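PDB 5UJU: NAD-dependent aldehyde dehydrogenase from Burkholderia multivorans, which probably oxidises aldehydes to carboxylic acids with NAD as the electron acceptor, as other members of the aldehyde dehydrogenase family do. Local coordinates for residues A148-M151 with A152-G156; I249-R252 with I253-V257; A371-D374 with E375-A379; G477-A480 with A481-A485. One frame throughout, in Å; residues are numbered along the deposited sequence. Where two conformers were deposited one is given.

Contact 1: residues A148-M151 with A152-G156; sequences AFMM and AFQAG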
loop_
_atom_site.group_PDB
_atom_site.type_symbol
_atom_site.label_atom_id
_atom_site.label_comp_id
_atom_site.label_asym_id
_atom_site.label_seq_id
_atom_site.Cartn_x
_atom_site.Cartn_y
_atom_site.Cartn_z
ATOM N N ALA A 148 -8.051 -14.165 -31.285
ATOM C CA ALA A 148 -7.708 -14.008 -32.691
ATOM C C ALA A 148 -6.365 -13.296 -32.818
ATOM O O ALA A 148 -5.934 -12.564 -31.922
ATOM C CB ALA A 148 -8.796 -13.223 -33.438
ATOM N N PHE A 149 -5.695 -13.515 -33.948
ATOM C CA PHE A 149 -4.280 -13.152 -34.026
ATOM C C PHE A 149 -4.047 -11.674 -33.716
ATOM O O PHE A 149 -3.127 -11.326 -32.965
ATOM C CB PHE A 149 -3.690 -13.497 -35.388
ATOM C CG PHE A 149 -2.225 -13.128 -35.491
ATOM C CD1 PHE A 149 -1.820 -12.003 -36.195
ATOM C CD2 PHE A 149 -1.270 -13.881 -34.834
ATOM C CE1 PHE A 149 -0.476 -11.658 -36.269
ATOM C CE2 PHE A 149 0.076 -13.536 -34.894
ATOM C CZ PHE A 149 0.469 -12.423 -35.620
ATOM N N MET A 150 -4.846 -10.785 -34.308
ATOM C CA MET A 150 -4.594 -9.358 -34.118
ATOM C C MET A 150 -4.680 -8.968 -32.646
ATOM O O MET A 150 -3.820 -8.230 -32.144
ATOM C CB MET A 150 -5.561 -8.524 -34.953
ATOM C CG MET A 150 -5.294 -7.024 -34.900
ATOM S SD MET A 150 -3.694 -6.523 -35.594
ATOM C CE MET A 150 -3.805 -7.165 -37.267
ATOM N N MET A 151 -5.698 -9.459 -31.928
ATOM C CA MET A 151 -5.770 -9.179 -30.496
ATOM C C MET A 151 -4.663 -9.900 -29.731
ATOM O O MET A 151 -4.109 -9.364 -28.763
ATOM C CB MET A 151 -7.134 -9.583 -29.940
ATOM C CG MET A 151 -7.202 -9.437 -28.420
ATOM S SD MET A 151 -8.814 -9.860 -27.712
ATOM C CE MET A 151 -9.785 -8.497 -28.337
ATOM N N ALA A 152 -4.346 -11.127 -30.127
ATOM C CA ALA A 152 -3.267 -11.839 -29.453
ATOM C C ALA A 152 -1.964 -11.056 -29.556
ATOM O O ALA A 152 -1.237 -10.916 -28.569
ATOM C CB ALA A 152 -3.118 -13.238 -30.046
ATOM N N PHE A 153 -1.696 -10.474 -30.725
ATOM C CA PHE A 153 -0.507 -9.646 -30.898
ATOM C C PHE A 153 -0.569 -8.390 -30.029
ATOM O O PHE A 153 0.337 -8.124 -29.236
ATOM C CB PHE A 153 -0.355 -9.272 -32.374
ATOM C CG PHE A 153 0.859 -8.434 -32.662
ATOM C CD1 PHE A 153 2.091 -9.034 -32.927
ATOM C CD2 PHE A 153 0.775 -7.050 -32.661
ATOM C CE1 PHE A 153 3.218 -8.264 -33.184
ATOM C CE2 PHE A 153 1.899 -6.272 -32.919
ATOM C CZ PHE A 153 3.126 -6.881 -33.175
ATOM N N GLN A 154 -1.638 -7.606 -30.162
ATOM C CA GLN A 154 -1.722 -6.346 -29.429
ATOM C C GLN A 154 -1.821 -6.583 -27.929
ATOM O O GLN A 154 -0.994 -6.088 -27.153
ATOM C CB GLN A 154 -2.914 -5.533 -29.918
ATOM C CG GLN A 154 -2.847 -5.176 -31.370
ATOM C CD GLN A 154 -3.813 -4.061 -31.720
ATOM O OE1 GLN A 154 -4.755 -3.786 -30.972
ATOM N NE2 GLN A 154 -3.571 -3.399 -32.848
ATOM N N ALA A 155 -2.823 -7.353 -27.502
ATOM C CA ALA A 155 -3.012 -7.576 -26.073
ATOM C C ALA A 155 -1.898 -8.424 -25.473
ATOM O O ALA A 155 -1.532 -8.230 -24.311
ATOM C CB ALA A 155 -4.377 -8.223 -25.819
ATOM N N GLY A 156 -1.345 -9.372 -26.230
ATOM C CA GLY A 156 -0.295 -10.198 -25.667
ATOM C C GLY A 156 1.079 -9.571 -25.765
ATOM O O GLY A 156 1.941 -9.844 -24.926
#
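Met151 lies along Ala155 one turn further on, its CG 4.0 Å from Ala155 CB, in the first two turns of the short helix 149-156 of this aldehyde dehydrogenase fold. With CG anti to the backbone N (chi1 174°), the Met151 chain runs straight as far as the sulfur and then bends, and it packs on Leu345 and Tyr346. A second i to i+4 pair, Met150 and Gln154, is looser: the bent thioether crosses the extended amide chain at a slant, and Met150 SD stands 4.2 Å from Gln154 NE2, which makes a weak hydrogen bond to Glu39 O. Another face of the helix is aromatic. Phe149 and Phe153 carry their rings to helix 134-145, meeting Tyr139 and Phe135 respectively, while Ala152 rests on Val141. Ala148 occupies the N-cap position, and its O receives Ala152 N at 2.8 Å as the helix opens. Phe149 O likewise takes Phe153 N. Gln154 CG, beside its own backbone N, passes 3.3 Å from Met150 O, which also accepts Gln154 N at 3.0 Å.

Contact 2: residues I249-R252 with I253-V257; sequences ITVR and IARDV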
loop_
_atom_site.group_PDB
_atom_site.type_symbol
_atom_site.label_atom_id
_atom_site.label_comp_id
_atom_site.label_asym_id
_atom_site.label_seq_id
_atom_site.Cartn_x
_atom_site.Cartn_y
_atom_site.Cartn_z
ATOM N N ILE A 249 7.947 -18.164 -22.379
ATOM C CA ILE A 249 8.761 -17.343 -23.273
ATOM C C ILE A 249 9.243 -16.096 -22.545
ATOM O O ILE A 249 10.415 -15.713 -22.650
ATOM C CB ILE A 249 7.960 -16.974 -24.539
ATOM C CG1 ILE A 249 7.630 -18.210 -25.369
ATOM C CG2 ILE A 249 8.705 -15.945 -25.379
ATOM C CD1 ILE A 249 6.590 -17.920 -26.450
ATOM N N THR A 250 8.340 -15.447 -21.791
ATOM C CA THR A 250 8.690 -14.240 -21.045
ATOM C C THR A 250 9.796 -14.517 -20.022
ATOM O O THR A 250 10.776 -13.765 -19.918
ATOM C CB THR A 250 7.445 -13.684 -20.341
ATOM O OG1 THR A 250 6.423 -13.367 -21.309
ATOM C CG2 THR A 250 7.808 -12.420 -19.597
ATOM N N VAL A 251 9.635 -15.576 -19.234
ATOM C CA VAL A 251 10.651 -15.921 -18.246
ATOM C C VAL A 251 11.988 -16.213 -18.924
ATOM O O VAL A 251 13.040 -15.767 -18.457
ATOM C CB VAL A 251 10.180 -17.103 -17.384
ATOM C CG1 VAL A 251 11.354 -17.622 -16.550
ATOM C CG2 VAL A 251 9.014 -16.667 -16.478
ATOM N N ARG A 252 11.968 -16.954 -20.037
ATOM C CA ARG A 252 13.202 -17.253 -20.767
ATOM C C ARG A 252 13.945 -15.972 -21.137
ATOM O O ARG A 252 15.162 -15.860 -20.940
ATOM C CB ARG A 252 12.876 -18.071 -22.024
ATOM C CG ARG A 252 14.090 -18.462 -22.901
ATOM C CD ARG A 252 13.654 -18.810 -24.350
ATOM N NE ARG A 252 13.329 -17.627 -25.152
ATOM C CZ ARG A 252 12.430 -17.600 -26.138
ATOM N NH1 ARG A 252 11.746 -18.690 -26.465
ATOM N NH2 ARG A 252 12.214 -16.474 -26.807
ATOM N N ILE A 253 13.225 -14.995 -21.686
ATOM C CA ILE A 253 13.858 -13.753 -22.112
ATOM C C ILE A 253 14.353 -12.959 -20.908
ATOM O O ILE A 253 15.457 -12.397 -20.932
ATOM C CB ILE A 253 12.887 -12.943 -22.993
ATOM C CG1 ILE A 253 12.645 -13.685 -24.315
ATOM C CG2 ILE A 253 13.446 -11.568 -23.269
ATOM C CD1 ILE A 253 11.579 -13.027 -25.238
ATOM N N ALA A 254 13.568 -12.929 -19.821
ATOM C CA ALA A 254 14.016 -12.269 -18.597
ATOM C C ALA A 254 15.326 -12.867 -18.090
ATOM O O ALA A 254 16.244 -12.133 -17.709
ATOM C CB ALA A 254 12.955 -12.384 -17.501
ATOM N N ARG A 255 15.419 -14.198 -18.078
ATOM C CA ARG A 255 16.609 -14.882 -17.580
ATOM C C ARG A 255 17.820 -14.602 -18.457
ATOM O O ARG A 255 18.943 -14.480 -17.957
ATOM C CB ARG A 255 16.333 -16.382 -17.507
ATOM C CG ARG A 255 15.301 -16.754 -16.445
ATOM C CD ARG A 255 14.963 -18.229 -16.499
ATOM N NE ARG A 255 16.121 -19.078 -16.208
ATOM C CZ ARG A 255 16.469 -19.455 -14.982
ATOM N NH1 ARG A 255 15.768 -19.042 -13.934
ATOM N NH2 ARG A 255 17.523 -20.229 -14.797
ATOM N N ASP A 256 17.608 -14.510 -19.770
ATOM C CA ASP A 256 18.674 -14.113 -20.687
ATOM C C ASP A 256 19.277 -12.780 -20.279
ATOM O O ASP A 256 20.503 -12.636 -20.181
ATOM C CB ASP A 256 18.117 -14.002 -22.106
ATOM C CG ASP A 256 17.919 -15.341 -22.760
ATOM O OD1 ASP A 256 18.405 -16.358 -22.218
ATOM O OD2 ASP A 256 17.275 -15.368 -23.827
ATOM N N VAL A 257 18.422 -11.781 -20.067
ATOM C CA VAL A 257 18.891 -10.441 -19.739
ATOM C C VAL A 257 19.613 -10.448 -18.399
ATOM O O VAL A 257 20.694 -9.864 -18.254
ATOM C CB VAL A 257 17.712 -9.451 -19.732
ATOM C CG1 VAL A 257 18.174 -8.098 -19.237
ATOM C CG2 VAL A 257 17.093 -9.353 -21.137
HETATM O O HOH W 1 17.119 -18.095 -20.491
HETATM O O HOH W 2 15.454 -16.145 -25.537
#
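Val251 CG1 packs on the aliphatic part of Arg255, touching Arg255 CD at 3.7 Å, the two side chains lying alongside and pointing the same way. Beyond this the arginine continues to a salt bridge with Asp69 and to hydrogen bonds with Val268 O and Asn266. Ile249 and Ile253 are paired in the same manner on another face, CG2 of Ile249 4.1 Å from CD1 of Ile253, and press on helices 134-145 and 97-132 respectively. Asp256 N donates to Arg252 O at 3.0 Å, and a water strengthens that link by donating both to Arg252 O and to Asp256 OD1. The end of Arg252 is less certain, being described here in one of two modelled conformers. In that conformer a bend at chi3 (76°) brings Arg252 NH2 to 3.8 Å from both Ile253 CG1 and CD1, where the chains cross obliquely, and Arg252 NH1 forms a salt bridge with Glu136 of helix 134-145. A second water may then join Arg252 NE to Asp256 OD2, atoms that stand 4.7 Å apart. Val251 also rests on Val268 and Leu270, so this helix 245-260 packs against the strand that follows it, in the beta-alpha-beta unit of strand 234-238, helix 245-260 and strand 268-270.

Contact 3: residues A371-D374 with E375-A379; sequences ASFD and EVAQA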
loop_
_atom_site.group_PDB
_atom_site.type_symbol
_atom_site.label_atom_id
_atom_site.label_comp_id
_atom_site.label_asym_id
_atom_site.label_seq_id
_atom_site.Cartn_x
_atom_site.Cartn_y
_atom_site.Cartn_z
ATOM N N ALA A 371 -37.813 5.521 -29.092
ATOM C CA ALA A 371 -37.543 4.115 -29.368
ATOM C C ALA A 371 -38.007 3.279 -28.187
ATOM O O ALA A 371 -37.676 3.588 -27.037
ATOM C CB ALA A 371 -36.054 3.862 -29.640
ATOM N N SER A 372 -38.762 2.220 -28.475
ATOM C CA SER A 372 -39.264 1.324 -27.446
ATOM C C SER A 372 -38.149 0.442 -26.892
ATOM O O SER A 372 -37.058 0.315 -27.468
ATOM C CB SER A 372 -40.373 0.434 -28.007
ATOM O OG SER A 372 -39.819 -0.589 -28.826
ATOM N N PHE A 373 -38.447 -0.198 -25.757
ATOM C CA PHE A 373 -37.519 -1.185 -25.223
ATOM C C PHE A 373 -37.219 -2.261 -26.262
ATOM O O PHE A 373 -36.053 -2.573 -26.524
ATOM C CB PHE A 373 -38.068 -1.813 -23.933
ATOM C CG PHE A 373 -37.195 -2.924 -23.380
ATOM C CD1 PHE A 373 -37.339 -4.235 -23.824
ATOM C CD2 PHE A 373 -36.220 -2.651 -22.429
ATOM C CE1 PHE A 373 -36.525 -5.254 -23.330
ATOM C CE2 PHE A 373 -35.400 -3.666 -21.926
ATOM C CZ PHE A 373 -35.555 -4.968 -22.379
ATOM N N ASP A 374 -38.261 -2.825 -26.888
ATOM C CA ASP A 374 -38.000 -3.906 -27.833
ATOM C C ASP A 374 -37.193 -3.416 -29.024
ATOM O O ASP A 374 -36.350 -4.159 -29.545
ATOM C CB ASP A 374 -39.292 -4.566 -28.304
ATOM C CG ASP A 374 -40.109 -5.122 -27.159
ATOM O OD1 ASP A 374 -39.535 -5.763 -26.251
ATOM O OD2 ASP A 374 -41.338 -4.962 -27.195
ATOM N N GLU A 375 -37.400 -2.164 -29.447
ATOM C CA GLU A 375 -36.590 -1.640 -30.542
ATOM C C GLU A 375 -35.120 -1.509 -30.137
ATOM O O GLU A 375 -34.229 -1.813 -30.934
ATOM C CB GLU A 375 -37.159 -0.306 -31.038
ATOM C CG GLU A 375 -38.519 -0.484 -31.731
ATOM C CD GLU A 375 -39.181 0.806 -32.191
ATOM O OE1 GLU A 375 -38.987 1.870 -31.567
ATOM O OE2 GLU A 375 -39.882 0.746 -33.220
ATOM N N VAL A 376 -34.835 -1.075 -28.908
ATOM C CA VAL A 376 -33.441 -0.993 -28.477
ATOM C C VAL A 376 -32.825 -2.386 -28.407
ATOM O O VAL A 376 -31.715 -2.624 -28.907
ATOM C CB VAL A 376 -33.328 -0.258 -27.129
ATOM C CG1 VAL A 376 -31.891 -0.342 -26.588
ATOM C CG2 VAL A 376 -33.747 1.186 -27.272
ATOM N N ALA A 377 -33.546 -3.334 -27.797
ATOM C CA ALA A 377 -33.032 -4.691 -27.666
ATOM C C ALA A 377 -32.794 -5.325 -29.029
ATOM O O ALA A 377 -31.762 -5.969 -29.254
ATOM C CB ALA A 377 -34.002 -5.540 -26.848
ATOM N N GLN A 378 -33.744 -5.159 -29.949
ATOM C CA GLN A 378 -33.576 -5.717 -31.285
ATOM C C GLN A 378 -32.431 -5.049 -32.018
ATOM O O GLN A 378 -31.735 -5.696 -32.806
ATOM C CB GLN A 378 -34.875 -5.577 -32.091
ATOM C CG GLN A 378 -35.926 -6.587 -31.701
ATOM C CD GLN A 378 -35.404 -8.010 -31.820
ATOM O OE1 GLN A 378 -34.709 -8.355 -32.784
ATOM N NE2 GLN A 378 -35.733 -8.842 -30.836
ATOM N N ALA A 379 -32.233 -3.748 -31.793
ATOM C CA ALA A 379 -31.106 -3.071 -32.419
ATOM C C ALA A 379 -29.784 -3.694 -31.970
ATOM O O ALA A 379 -28.879 -3.908 -32.783
ATOM C CB ALA A 379 -31.154 -1.576 -32.103
#
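Glu375 reaches back from the first turn of helix 373-388 to its N-cap, Ser372. Its CB lies 3.5 Å from Ser372 OG, and CG comes closer to the same oxygen, at 3.2 Å. CG is anti to the carbonyl carbon, and from there the extended chain carries the carboxylate past the hydroxyl to the backbone of Ser372. CD passes 3.7 Å from Ser372 OG, and at the tip OE1 accepts Ser372 N at 3.1 Å. The bond is nearly straight at hydrogen (165°), but it meets OE1 on the anti side, with the donor 29° out of the carboxylate plane. OE1 also lies against Ala371, the last residue of strand 369-371.

The serine returns the bond. Ser372 OG stands between its own backbone N and carbonyl carbon (chi1 76°), from where it accepts Glu375 N at 3.0 Å. The two residues thus satisfy each other's backbone N-H groups at the open end of the helix, and the carboxylate would probably interact favourably with the helix dipole there. Ser372 O then takes Val376 N as regular helical bonding starts.

On the inner side, Phe373 CE1 approaches Ala377 CB at 4.3 Å, and both residues pack on Val463 of strand 460-466. Val376 CG2 lies 3.4 Å from Ser372 O, near Ala371 CB, and Val376 rests on Ile364 and Val359. The exchange between Ser372 and Glu375 is a capping box, placed where strand 369-371 passes into a helix packed on the sheet.

Contact 4: residues G477-A480 with A481-A485; sequences GEIA and AEHGA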
loop_
_atom_site.group_PDB
_atom_site.type_symbol
_atom_site.label_atom_id
_atom_site.label_comp_id
_atom_site.label_asym_id
_atom_site.label_seq_id
_atom_site.Cartn_x
_atom_site.Cartn_y
_atom_site.Cartn_z
ATOM N N GLY A 477 -24.768 1.461 -9.793
ATOM C CA GLY A 477 -23.848 1.846 -8.730
ATOM C C GLY A 477 -23.873 0.884 -7.557
ATOM O O GLY A 477 -22.834 0.589 -6.959
ATOM N N GLU A 478 -25.062 0.389 -7.205
ATOM C CA GLU A 478 -25.167 -0.557 -6.102
ATOM C C GLU A 478 -24.475 -1.869 -6.438
ATOM O O GLU A 478 -23.742 -2.421 -5.607
ATOM C CB GLU A 478 -26.635 -0.803 -5.759
ATOM C CG GLU A 478 -26.853 -1.904 -4.745
ATOM C CD GLU A 478 -28.329 -2.231 -4.539
ATOM O OE1 GLU A 478 -29.194 -1.378 -4.836
ATOM O OE2 GLU A 478 -28.616 -3.348 -4.074
ATOM N N ILE A 479 -24.695 -2.378 -7.650
ATOM C CA ILE A 479 -24.154 -3.679 -8.027
ATOM C C ILE A 479 -22.641 -3.610 -8.171
ATOM O O ILE A 479 -21.928 -4.551 -7.804
ATOM C CB ILE A 479 -24.832 -4.179 -9.314
ATOM C CG1 ILE A 479 -26.260 -4.642 -9.001
ATOM C CG2 ILE A 479 -24.007 -5.297 -9.970
ATOM C CD1 ILE A 479 -27.086 -4.993 -10.231
ATOM N N ALA A 480 -22.126 -2.508 -8.722
ATOM C CA ALA A 480 -20.678 -2.345 -8.820
ATOM C C ALA A 480 -20.029 -2.332 -7.439
ATOM O O ALA A 480 -18.978 -2.949 -7.235
ATOM C CB ALA A 480 -20.332 -1.067 -9.580
ATOM N N ALA A 481 -20.632 -1.623 -6.484
ATOM C CA ALA A 481 -20.048 -1.540 -5.149
ATOM C C ALA A 481 -20.139 -2.874 -4.416
ATOM O O ALA A 481 -19.215 -3.255 -3.691
ATOM C CB ALA A 481 -20.736 -0.443 -4.342
ATOM N N GLU A 482 -21.248 -3.589 -4.581
ATOM C CA GLU A 482 -21.431 -4.835 -3.850
ATOM C C GLU A 482 -20.748 -6.004 -4.548
ATOM O O GLU A 482 -20.060 -6.801 -3.905
ATOM C CB GLU A 482 -22.923 -5.127 -3.670
ATOM C CG GLU A 482 -23.204 -6.473 -3.006
ATOM C CD GLU A 482 -24.691 -6.741 -2.806
ATOM O OE1 GLU A 482 -25.497 -5.789 -2.928
ATOM O OE2 GLU A 482 -25.052 -7.910 -2.546
ATOM N N HIS A 483 -20.888 -6.111 -5.861
ATOM C CA HIS A 483 -20.369 -7.281 -6.548
ATOM C C HIS A 483 -19.073 -7.022 -7.308
ATOM O O HIS A 483 -18.471 -7.979 -7.816
ATOM C CB HIS A 483 -21.441 -7.833 -7.494
ATOM C CG HIS A 483 -22.700 -8.235 -6.792
ATOM N ND1 HIS A 483 -22.812 -9.413 -6.085
ATOM C CD2 HIS A 483 -23.893 -7.603 -6.664
ATOM C CE1 HIS A 483 -24.024 -9.496 -5.561
ATOM N NE2 HIS A 483 -24.699 -8.411 -5.897
ATOM N N GLY A 484 -18.615 -5.774 -7.378
ATOM C CA GLY A 484 -17.415 -5.453 -8.121
ATOM C C GLY A 484 -17.723 -5.110 -9.569
ATOM O O GLY A 484 -18.771 -5.464 -10.118
ATOM N N ALA A 485 -16.804 -4.363 -10.184
ATOM C CA ALA A 485 -16.956 -4.018 -11.593
ATOM C C ALA A 485 -15.681 -3.363 -12.082
ATOM O O ALA A 485 -15.063 -2.587 -11.350
ATOM C CB ALA A 485 -18.143 -3.068 -11.835
#
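Ala480 and Ala485 meet methyl to methyl, CB to CB 3.7 Å, at the buried side of the last turn of helix 469-483, where the chain doubles back against the helix it has just left. Ile479 extends the packed side: its CG2 lies 4.0 Å from CD2 of His483, the two side chains passing at an angle, and both residues also touch Thr453. The imidazole presents its edge, not its face, to Ile479 O, and that carbonyl is gripped by His483 N at 2.7 Å. Glu482 CG sits over one face of the ring, near its rim.

The helix ends at His483, and Gly484 is the first residue to leave helical angles, with positive phi (90°), a conformation that glycine, without a CB, adopts readily. The helical bonding fades at the same place, with a weak bond from Gly484 N to Ala480 O. Beyond it the chain enters strand 487-491, making this the turn from helix to strand beside the seven-stranded mixed sheet that contains strands 487-491 and 323-326.

Toward solvent the contact is looser. Glu478 and Glu482 run alongside each other, both with CG anti to the backbone N, and their carboxylates are nearly coplanar (11°). Glu478 OE2 stands 4.1 Å from Glu482 OE1, a probably unfavourable approach of like charges, probably eased by the salt bridge from Glu478 OE2 to Arg449.

How the contacts relate
Each contact is local to one helix or its end; they follow in series along the chain, and none touches another. Contact 2 is the most buried, whereas contact 3 is the most peripheral, with Asp374, Glu375 and Gln378 exposed. Contacts 1 and 2 lie nearest each other, with about 7 Å between nearest atoms, and both lean on helix 134-145, one with aromatic rings, the other with Ile249 and the bond from Arg252 to Glu136 of that helix. Contacts 3 and 4 belong to helices beside the sheet containing strand 460-466. Chemistry follows position: helix starts in contacts 1 and 3, capped by a side chain only in contact 3; water-linked polar groups mid-helix in contact 2; a glycine exit in contact 4.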